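Local coordinates for Cobalt/magnesium transport protein CorA (Methanocaldococcus jannaschii, PDB 4EGW), which mediates magnesium influx as a homopentameric channel that alternates between open and closed states and is activated when cytoplasmic magnesium is low, at residues Ile154-Leu157 against Leu158-Ile161; Leu220-Leu223 against Lys224-Leu228; Ser253-Tyr256 against Arg257-Leu260. All coordinates share one frame; numbering follows the deposited sequence.

Contact 1: Ile154-Leu157 against Leu158-Ile161; sequences IGFL and LYHI
Over one face of the Phe156 ring lies His160 CD2, 3.7 Å above the phenyl plane and displaced toward its rim. The two rings meet obliquely, neither stacked nor set edge-to-face: their planes make an angle of 57° and their centroids are 4.1 Å apart. The imidazole tips its NE2 toward the far end of the phenyl, where it lies 3.0 Å from Phe156 CZ and 3.2 Å from Phe156 CE2. The Tyr159 ring receives Phe156 O and His160 CE1 at its edge, in its plane. Phe156 CG stands anti to the backbone N (chi1 -161°), which swings the phenyl forward along the helix to where the next turn brings His160. Along the backbone, His160 N donates to Phe156 O over 3.1 Å at 155°, the i to i+4 bond that sets the two residues one turn apart. The next bond, from Ile161 N to Leu157 O at 3.3 Å, is weak though straight, and Ile161 CG1 comes within 3.0 Å of the same Leu157 O. Leu157 and Ile161 share the buried side, both reaching Leu123 of strand 122-127, while Phe156 and Tyr159 touch Asn238 of helix 233-270. Arg152 adds a cation-pi contact to Phe156. A hexanediol, probably from the crystallisation liquor, makes a weak hydrogen bond with Tyr159 OH. Gly155 leads into the first turn of the long helix 156-186, whose i to i+4 aromatic pair lies where the cytoplasmic alpha/beta domain of CorA passes into its helical part.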
ATOM      1  N   ILE A 154      18.563   9.547   6.807  1.00 97.01           N
ATOM      2  CA  ILE A 154      19.309   9.594   5.543  1.00 96.33           C
ATOM      3  C   ILE A 154      20.302   8.491   5.219  1.00 97.52           C
ATOM      4  O   ILE A 154      21.180   8.691   4.381  1.00101.50           O
ATOM      5  CB  ILE A 154      20.045  10.946   5.336  1.00 79.21           C
ATOM      6  CG1 ILE A 154      20.378  11.157   3.852  1.00 71.69           C
ATOM      7  CG2 ILE A 154      21.307  11.012   6.182  1.00 88.78           C
ATOM      8  CD1 ILE A 154      21.715  11.827   3.608  1.00 70.29           C
ATOM      9  N   GLY A 155      20.199   7.333   5.853  1.00 94.23           N
ATOM     10  CA  GLY A 155      20.286   6.127   5.063  1.00 90.84           C
ATOM     11  C   GLY A 155      18.830   5.740   5.028  1.00 88.70           C
ATOM     12  O   GLY A 155      18.343   5.006   4.171  1.00 86.90           O
ATOM     13  N   PHE A 156      18.133   6.295   6.009  1.00 66.91           N
ATOM     14  CA  PHE A 156      16.751   5.972   6.265  1.00 64.98           C
ATOM     15  C   PHE A 156      15.831   6.783   5.395  1.00 66.00           C
ATOM     16  O   PHE A 156      14.879   6.259   4.812  1.00 68.41           O
ATOM     17  CB  PHE A 156      16.438   6.215   7.738  1.00 63.11           C
ATOM     18  CG  PHE A 156      15.206   5.514   8.208  1.00 60.63           C
ATOM     19  CD1 PHE A 156      14.938   4.214   7.791  1.00 55.72           C
ATOM     20  CD2 PHE A 156      14.315   6.144   9.067  1.00 59.68           C
ATOM     21  CE1 PHE A 156      13.799   3.548   8.220  1.00 52.43           C
ATOM     22  CE2 PHE A 156      13.173   5.487   9.502  1.00 59.04           C
ATOM     23  CZ  PHE A 156      12.913   4.181   9.074  1.00 54.10           C
ATOM     24  N   LEU A 157      16.150   8.072   5.306  1.00 63.85           N
ATOM     25  CA  LEU A 157      15.312   9.036   4.615  1.00 58.19           C
ATOM     26  C   LEU A 157      15.171   8.589   3.177  1.00 53.10           C
ATOM     27  O   LEU A 157      14.090   8.631   2.586  1.00 53.42           O
ATOM     28  CB  LEU A 157      15.947  10.427   4.682  1.00 55.01           C
ATOM     29  CG  LEU A 157      15.211  11.590   4.008  1.00 46.73           C
ATOM     30  CD1 LEU A 157      13.823  11.731   4.569  1.00 36.30           C
ATOM     31  CD2 LEU A 157      15.972  12.889   4.188  1.00 47.56           C
ATOM     32  N   LEU A 158      16.285   8.133   2.627  1.00 47.59           N
ATOM     33  CA  LEU A 158      16.311   7.662   1.259  1.00 46.83           C
ATOM     34  C   LEU A 158      15.312   6.540   1.023  1.00 50.32           C
ATOM     35  O   LEU A 158      14.426   6.630   0.169  1.00 50.02           O
ATOM     36  CB  LEU A 158      17.692   7.140   0.959  1.00 38.45           C
ATOM     37  CG  LEU A 158      17.722   6.442  -0.380  1.00 38.39           C
ATOM     38  CD1 LEU A 158      17.148   7.363  -1.479  1.00 38.35           C
ATOM     39  CD2 LEU A 158      19.161   6.020  -0.645  1.00 35.79           C
ATOM     40  N   TYR A 159      15.473   5.479   1.798  1.00 50.32           N
ATOM     41  CA  TYR A 159      14.605   4.329   1.714  1.00 49.42           C
ATOM     42  C   TYR A 159      13.130   4.702   1.760  1.00 46.04           C
ATOM     43  O   TYR A 159      12.317   4.155   1.015  1.00 49.00           O
ATOM     44  CB  TYR A 159      14.919   3.376   2.855  1.00 51.69           C
ATOM     45  CG  TYR A 159      13.757   2.503   3.217  1.00 54.71           C
ATOM     46  CD1 TYR A 159      12.821   2.923   4.155  1.00 58.07           C
ATOM     47  CD2 TYR A 159      13.586   1.265   2.624  1.00 54.04           C
ATOM     48  CE1 TYR A 159      11.748   2.134   4.494  1.00 58.42           C
ATOM     49  CE2 TYR A 159      12.513   0.462   2.959  1.00 58.08           C
ATOM     50  CZ  TYR A 159      11.597   0.903   3.896  1.00 61.64           C
ATOM     51  OH  TYR A 159      10.522   0.111   4.237  1.00 69.08           O
ATOM     52  N   HIS A 160      12.776   5.623   2.643  1.00 40.50           N
ATOM     53  CA  HIS A 160      11.369   5.962   2.798  1.00 47.61           C
ATOM     54  C   HIS A 160      10.764   6.514   1.535  1.00 50.01           C
ATOM     55  O   HIS A 160       9.716   6.059   1.082  1.00 52.15           O
ATOM     56  CB  HIS A 160      11.164   6.920   3.957  1.00 55.20           C
ATOM     57  CG  HIS A 160      10.978   6.215   5.258  1.00 65.46           C
ATOM     58  ND1 HIS A 160      10.532   4.913   5.328  1.00 69.49           N
ATOM     59  CD2 HIS A 160      11.196   6.608   6.534  1.00 70.27           C
ATOM     60  CE1 HIS A 160      10.471   4.537   6.592  1.00 71.40           C
ATOM     61  NE2 HIS A 160      10.871   5.547   7.345  1.00 71.12           N
ATOM     62  N   ILE A 161      11.426   7.504   0.966  1.00 51.99           N
ATOM     63  CA  ILE A 161      10.998   8.005  -0.312  1.00 51.99           C
ATOM     64  C   ILE A 161      10.898   6.802  -1.243  1.00 43.70           C
ATOM     65  O   ILE A 161       9.849   6.552  -1.838  1.00 42.73           O
ATOM     66  CB  ILE A 161      11.994   9.021  -0.847  1.00 54.16           C
ATOM     67  CG1 ILE A 161      12.516   9.881   0.309  1.00 58.52           C
ATOM     68  CG2 ILE A 161      11.340   9.870  -1.909  1.00 50.04           C
ATOM     69  CD1 ILE A 161      13.645  10.819  -0.070  1.00 63.90           C
TER

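Contact 2: Leu220-Leu223 against Lys224-Leu228; sequences LVLL and KRKYL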
ATOM      1  N   LEU A 220      17.878  -0.730  -6.158  1.00 53.65           N
ATOM      2  CA  LEU A 220      17.720  -1.284  -4.817  1.00 52.34           C
ATOM      3  C   LEU A 220      18.658  -2.461  -4.547  1.00 59.86           C
ATOM      4  O   LEU A 220      19.124  -2.643  -3.421  1.00 62.19           O
ATOM      5  CB  LEU A 220      16.271  -1.696  -4.571  1.00 43.45           C
ATOM      6  CG  LEU A 220      15.282  -0.539  -4.514  1.00 36.87           C
ATOM      7  CD1 LEU A 220      13.849  -1.040  -4.521  1.00 34.98           C
ATOM      8  CD2 LEU A 220      15.560   0.306  -3.286  1.00 35.58           C
ATOM      9  N   VAL A 221      18.939  -3.267  -5.567  1.00 57.27           N
ATOM     10  CA  VAL A 221      19.923  -4.327  -5.381  1.00 53.90           C
ATOM     11  C   VAL A 221      21.291  -3.723  -5.054  1.00 59.76           C
ATOM     12  O   VAL A 221      22.042  -4.272  -4.242  1.00 61.47           O
ATOM     13  CB  VAL A 221      20.035  -5.252  -6.591  1.00 47.57           C
ATOM     14  CG1 VAL A 221      21.045  -6.328  -6.301  1.00 51.49           C
ATOM     15  CG2 VAL A 221      18.686  -5.874  -6.901  1.00 41.50           C
ATOM     16  N   LEU A 222      21.603  -2.589  -5.682  1.00 60.58           N
ATOM     17  CA  LEU A 222      22.835  -1.855  -5.392  1.00 55.49           C
ATOM     18  C   LEU A 222      22.834  -1.381  -3.963  1.00 55.67           C
ATOM     19  O   LEU A 222      23.729  -1.696  -3.194  1.00 63.81           O
ATOM     20  CB  LEU A 222      22.989  -0.650  -6.318  1.00 54.30           C
ATOM     21  CG  LEU A 222      23.540  -0.961  -7.716  1.00 61.92           C
ATOM     22  CD1 LEU A 222      23.371   0.223  -8.663  1.00 61.10           C
ATOM     23  CD2 LEU A 222      25.005  -1.417  -7.656  1.00 67.57           C
ATOM     24  N   LEU A 223      21.813  -0.621  -3.606  1.00 52.30           N
ATOM     25  CA  LEU A 223      21.733  -0.077  -2.265  1.00 46.22           C
ATOM     26  C   LEU A 223      21.615  -1.198  -1.247  1.00 45.41           C
ATOM     27  O   LEU A 223      22.057  -1.061  -0.114  1.00 39.06           O
ATOM     28  CB  LEU A 223      20.540   0.860  -2.142  1.00 44.10           C
ATOM     29  CG  LEU A 223      20.598   2.203  -2.869  1.00 43.58           C
ATOM     30  CD1 LEU A 223      20.787   2.031  -4.342  1.00 41.48           C
ATOM     31  CD2 LEU A 223      19.309   2.960  -2.613  1.00 49.27           C
ATOM     32  N   LYS A 224      21.021  -2.314  -1.658  1.00 54.51           N
ATOM     33  CA  LYS A 224      20.781  -3.417  -0.734  1.00 58.69           C
ATOM     34  C   LYS A 224      22.061  -4.193  -0.448  1.00 67.98           C
ATOM     35  O   LYS A 224      22.112  -4.996   0.487  1.00 72.00           O
ATOM     36  CB  LYS A 224      19.717  -4.379  -1.281  1.00 53.03           C
ATOM     37  CG  LYS A 224      20.286  -5.565  -2.056  1.00 51.54           C
ATOM     38  CD  LYS A 224      19.237  -6.663  -2.264  1.00 48.55           C
ATOM     39  CE  LYS A 224      19.790  -7.824  -3.070  1.00 45.61           C
ATOM     40  NZ  LYS A 224      20.948  -8.473  -2.377  1.00 48.79           N
ATOM     41  N   ARG A 225      23.092  -3.944  -1.247  1.00 68.17           N
ATOM     42  CA  ARG A 225      24.302  -4.763  -1.218  1.00 67.75           C
ATOM     43  C   ARG A 225      25.547  -3.943  -0.928  1.00 60.91           C
ATOM     44  O   ARG A 225      26.254  -4.185   0.056  1.00 61.99           O
ATOM     45  CB  ARG A 225      24.483  -5.530  -2.535  1.00 72.49           C
ATOM     46  CG  ARG A 225      23.555  -6.731  -2.712  1.00 77.08           C
ATOM     47  CD  ARG A 225      24.175  -7.766  -3.659  1.00 79.93           C
ATOM     48  NE  ARG A 225      24.533  -7.183  -4.950  1.00 78.54           N
ATOM     49  CZ  ARG A 225      25.338  -7.756  -5.841  1.00 70.77           C
ATOM     50  NH1 ARG A 225      25.598  -7.138  -6.990  1.00 69.53           N
ATOM     51  NH2 ARG A 225      25.887  -8.933  -5.580  1.00 62.51           N
ATOM     52  N   LYS A 226      25.838  -3.015  -1.832  1.00 52.55           N
ATOM     53  CA  LYS A 226      27.026  -2.186  -1.747  1.00 55.10           C
ATOM     54  C   LYS A 226      27.092  -1.395  -0.445  1.00 60.52           C
ATOM     55  O   LYS A 226      26.155  -0.673  -0.097  1.00 65.86           O
ATOM     56  CB  LYS A 226      27.066  -1.228  -2.939  1.00 63.19           C
ATOM     57  CG  LYS A 226      27.214  -1.904  -4.308  1.00 72.02           C
ATOM     58  CD  LYS A 226      28.680  -2.218  -4.650  1.00 79.07           C
ATOM     59  CE  LYS A 226      28.826  -2.732  -6.084  1.00 79.76           C
ATOM     60  NZ  LYS A 226      30.246  -2.978  -6.466  1.00 81.77           N
ATOM     61  N   TYR A 227      28.212  -1.534   0.264  1.00 58.87           N
ATOM     62  CA  TYR A 227      28.510  -0.707   1.428  1.00 57.19           C
ATOM     63  C   TYR A 227      28.670   0.739   0.961  1.00 57.31           C
ATOM     64  O   TYR A 227      29.419   1.002   0.035  1.00 54.04           O
ATOM     65  CB  TYR A 227      29.812  -1.175   2.098  1.00 48.80           C
ATOM     66  CG  TYR A 227      29.704  -2.418   2.962  1.00 40.81           C
ATOM     67  CD1 TYR A 227      29.174  -2.360   4.247  1.00 42.94           C
ATOM     68  CD2 TYR A 227      30.170  -3.636   2.511  1.00 41.67           C
ATOM     69  CE1 TYR A 227      29.093  -3.504   5.044  1.00 48.56           C
ATOM     70  CE2 TYR A 227      30.096  -4.779   3.297  1.00 50.02           C
ATOM     71  CZ  TYR A 227      29.559  -4.711   4.558  1.00 50.54           C
ATOM     72  OH  TYR A 227      29.499  -5.855   5.323  1.00 43.75           O
ATOM     73  N   LEU A 228      27.977   1.677   1.595  1.00 66.05           N
ATOM     74  CA  LEU A 228      28.008   3.068   1.144  1.00 70.57           C
ATOM     75  C   LEU A 228      28.003   4.024   2.321  1.00 72.84           C
ATOM     76  O   LEU A 228      27.394   3.736   3.351  1.00 74.15           O
ATOM     77  CB  LEU A 228      26.812   3.371   0.237  1.00 75.55           C
ATOM     78  CG  LEU A 228      26.811   2.776  -1.175  1.00 77.90           C
ATOM     79  CD1 LEU A 228      25.398   2.613  -1.714  1.00 74.04           C
ATOM     80  CD2 LEU A 228      27.648   3.634  -2.111  1.00 81.91           C
TER
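Leu222 O is gripped by two backbone amides: Lys226 N donates over 2.8 Å and Arg225 N over 3.0 Å. Lys226 N sits nearly in line with the carbonyl bond, whereas Arg225 N stands above the carbonyl plane, 62° out of it. One acceptor thus serves an i+4 and an i+3 donor, as is common where an alpha-helix finishes. Side-chain carbons come close to Val221 O, with Lys224 CG 3.1 Å away and Arg225 CB 3.2 Å away. The bond from Lys224 N to Leu220 O is less certain, since that oxygen is crowded in the model.

Outside the backbone the contact is carried largely by the chains of Lys224, Arg225 and Lys226 lying along Val221 and Leu222. Val221 CG1 lies 3.8 Å from Lys224 CE, the Lys224 chain running alongside it nearly extended until its bend at the last torsion. Arg225 also lies side by side with Val221 and brings its NE within 3.8 Å of Val221 CG1; a bend at chi3 (-55°) turns its guanidinium back along the helix, with Val221 O at the edge of that group. One residue further on, Leu222 CD2 and Lys226 CG meet at 4.0 Å, the two side chains pointing the same way. Tyr243 of helix 233-270 touches both Val221 and Lys224, and Val89 of strand 88-90 touches Leu222 and Leu223. From Lys226 onward the backbone is extended, and Leu228 reaches Tyr96. One carbonyl taking two amides marks a turn near the C-terminal end of helix 193-225, where the chain enters the connection to helix 233-270.

Contact 3: Ser253-Tyr256 against Arg257-Leu260; sequences SATY and REVL. With BU1 (1,4-butanediol), chain G.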
ATOM      1  N   SER A 253       2.948  -7.147 -12.010  1.00 39.75           N
ATOM      2  CA  SER A 253       3.030  -6.553 -13.334  1.00 43.03           C
ATOM      3  C   SER A 253       3.176  -7.666 -14.364  1.00 40.26           C
ATOM      4  O   SER A 253       2.459  -7.708 -15.347  1.00 38.88           O
ATOM      5  CB  SER A 253       4.207  -5.591 -13.410  1.00 43.18           C
ATOM      6  OG  SER A 253       4.101  -4.621 -12.383  1.00 41.18           O
ATOM      7  N   ALA A 254       4.093  -8.588 -14.125  1.00 42.40           N
ATOM      8  CA  ALA A 254       4.215  -9.722 -15.019  1.00 46.87           C
ATOM      9  C   ALA A 254       2.877 -10.456 -15.109  1.00 50.09           C
ATOM     10  O   ALA A 254       2.299 -10.616 -16.186  1.00 49.25           O
ATOM     11  CB  ALA A 254       5.307 -10.660 -14.533  1.00 52.62           C
ATOM     12  N   THR A 255       2.378 -10.892 -13.962  1.00 53.82           N
ATOM     13  CA  THR A 255       1.120 -11.617 -13.920  1.00 51.63           C
ATOM     14  C   THR A 255       0.028 -10.880 -14.704  1.00 49.92           C
ATOM     15  O   THR A 255      -0.763 -11.496 -15.426  1.00 51.41           O
ATOM     16  CB  THR A 255       0.678 -11.814 -12.469  1.00 45.00           C
ATOM     17  OG1 THR A 255       1.759 -12.391 -11.726  1.00 47.00           O
ATOM     18  CG2 THR A 255      -0.537 -12.718 -12.398  1.00 44.87           C
ATOM     19  N   TYR A 256       0.007  -9.558 -14.576  1.00 46.39           N
ATOM     20  CA  TYR A 256      -1.075  -8.754 -15.132  1.00 49.27           C
ATOM     21  C   TYR A 256      -0.993  -8.582 -16.642  1.00 45.21           C
ATOM     22  O   TYR A 256      -2.010  -8.655 -17.341  1.00 43.02           O
ATOM     23  CB  TYR A 256      -1.135  -7.382 -14.454  1.00 53.02           C
ATOM     24  CG  TYR A 256      -1.330  -7.445 -12.958  1.00 56.39           C
ATOM     25  CD1 TYR A 256      -1.778  -8.604 -12.337  1.00 54.97           C
ATOM     26  CD2 TYR A 256      -1.063  -6.337 -12.160  1.00 66.78           C
ATOM     27  CE1 TYR A 256      -1.946  -8.658 -10.957  1.00 61.15           C
ATOM     28  CE2 TYR A 256      -1.229  -6.379 -10.782  1.00 67.72           C
ATOM     29  CZ  TYR A 256      -1.667  -7.541 -10.188  1.00 67.03           C
ATOM     30  OH  TYR A 256      -1.829  -7.572  -8.824  1.00 71.93           O
ATOM     31  N   ARG A 257       0.205  -8.331 -17.157  1.00 45.88           N
ATOM     32  CA  ARG A 257       0.360  -8.301 -18.601  1.00 46.82           C
ATOM     33  C   ARG A 257      -0.116  -9.632 -19.150  1.00 47.62           C
ATOM     34  O   ARG A 257      -0.829  -9.669 -20.149  1.00 47.38           O
ATOM     35  CB  ARG A 257       1.802  -8.052 -19.018  1.00 47.91           C
ATOM     36  CG  ARG A 257       2.033  -8.308 -20.500  1.00 54.91           C
ATOM     37  CD  ARG A 257       3.508  -8.331 -20.838  1.00 59.64           C
ATOM     38  NE  ARG A 257       3.759  -8.994 -22.112  1.00 68.06           N
ATOM     39  CZ  ARG A 257       4.935  -8.992 -22.731  1.00 75.30           C
ATOM     40  NH1 ARG A 257       5.967  -8.351 -22.196  1.00 77.24           N
ATOM     41  NH2 ARG A 257       5.078  -9.625 -23.888  1.00 78.80           N
ATOM     42  N   GLU A 258       0.266 -10.720 -18.482  1.00 55.08           N
ATOM     43  CA  GLU A 258      -0.188 -12.048 -18.877  1.00 63.44           C
ATOM     44  C   GLU A 258      -1.684 -11.933 -19.123  1.00 59.01           C
ATOM     45  O   GLU A 258      -2.152 -12.055 -20.253  1.00 61.21           O
ATOM     46  CB  GLU A 258       0.052 -13.081 -17.766  1.00 79.43           C
ATOM     47  CG  GLU A 258       1.499 -13.254 -17.287  1.00 94.54           C
ATOM     48  CD  GLU A 258       1.620 -14.181 -16.061  1.00104.45           C
ATOM     49  OE1 GLU A 258       0.628 -14.863 -15.719  1.00107.59           O
ATOM     50  OE2 GLU A 258       2.708 -14.224 -15.437  1.00105.32           O
ATOM     51  N   VAL A 259      -2.423 -11.656 -18.052  1.00 48.38           N
ATOM     52  CA  VAL A 259      -3.874 -11.567 -18.111  1.00 40.83           C
ATOM     53  C   VAL A 259      -4.395 -10.659 -19.225  1.00 41.98           C
ATOM     54  O   VAL A 259      -5.441 -10.932 -19.804  1.00 43.80           O
ATOM     55  CB  VAL A 259      -4.443 -11.037 -16.792  1.00 37.48           C
ATOM     56  CG1 VAL A 259      -5.913 -10.692 -16.967  1.00 36.08           C
ATOM     57  CG2 VAL A 259      -4.235 -12.047 -15.673  1.00 35.80           C
ATOM     58  N   LEU A 260      -3.683  -9.575 -19.514  1.00 40.22           N
ATOM     59  CA  LEU A 260      -4.092  -8.674 -20.585  1.00 45.26           C
ATOM     60  C   LEU A 260      -3.736  -9.207 -21.980  1.00 61.69           C
ATOM     61  O   LEU A 260      -4.342  -8.807 -22.974  1.00 69.38           O
ATOM     62  CB  LEU A 260      -3.506  -7.283 -20.372  1.00 41.72           C
ATOM     63  CG  LEU A 260      -4.046  -6.569 -19.133  1.00 38.82           C
ATOM     64  CD1 LEU A 260      -3.031  -5.596 -18.618  1.00 38.33           C
ATOM     65  CD2 LEU A 260      -5.355  -5.869 -19.425  1.00 34.93           C
TER
HETATM   66  C1  BU1 G 305      -7.501 -11.266 -12.812  1.00 65.93           C
HETATM   67  C2  BU1 G 305      -6.427 -11.434 -11.795  1.00 63.32           C
HETATM   68  C3  BU1 G 305      -5.033 -11.051 -12.165  1.00 61.47           C
HETATM   69  C4  BU1 G 305      -4.032 -11.099 -11.062  1.00 62.84           C
HETATM   70  O5  BU1 G 305      -8.037 -10.005 -12.964  1.00 68.24           O
HETATM   71  O6  BU1 G 305      -4.526 -11.176  -9.770  1.00 61.17           O
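A regular turn of helix 233-270, the long helix that in CorA transporters leads from the cytoplasmic domain toward the membrane, joins Ser253-Tyr256 to Arg257-Leu260. Four successive i to i+4 backbone bonds bind it, among them Arg257 N to Ser253 O at 3.0 Å and Leu260 N to Tyr256 O at 2.9 Å. Ser253 and Tyr256 face helices 156-186 and 193-225: Tyr256 lies against Leu176 and Leu206, and Ser253 OG bonds back to Leu249 O.

Tyr256 and Val259 are one turn's share of a pocket, completed by Glu177, Leu180, Glu181 and Glu184, that holds a 1,4-butanediol. The diol meets the tyrosine at the ring edge, near its plane, where its C4 is 3.2 Å from Tyr256 CE1. Val259 CG2 touches its C3 at 3.7 Å. Thr255 gives its OG1 to Asp251 O and turns its methyl toward the diol. Glu258 bends back across Thr255, with CG anti to its own carbonyl carbon (chi1 -58°) and the chain extended beyond; the Glu258 and Thr255 side chains cross at a slant, and Glu258 OE2 rests 3.4 Å from Thr255 CA.

From the N terminus the chain runs through the strands and short helices of the alpha/beta part before reaching contact 1 at the start of helix 156-186. Contact 2 follows at the end of helix 193-225, and contact 3 lies within helix 233-270. The three come in series: each spans neighbouring turns, none closes a long loop, and none nests in or crosses another. Contacts 1 and 2 touch through packing of Leu158 CD2 against Leu223 CD2 at 3.6 Å, joining the beginning of one helix to the end of the next beside the sheet. Contact 3 stands apart, its centre about 30 Å from that of contact 1, where the same three helices run on together beyond the sheet.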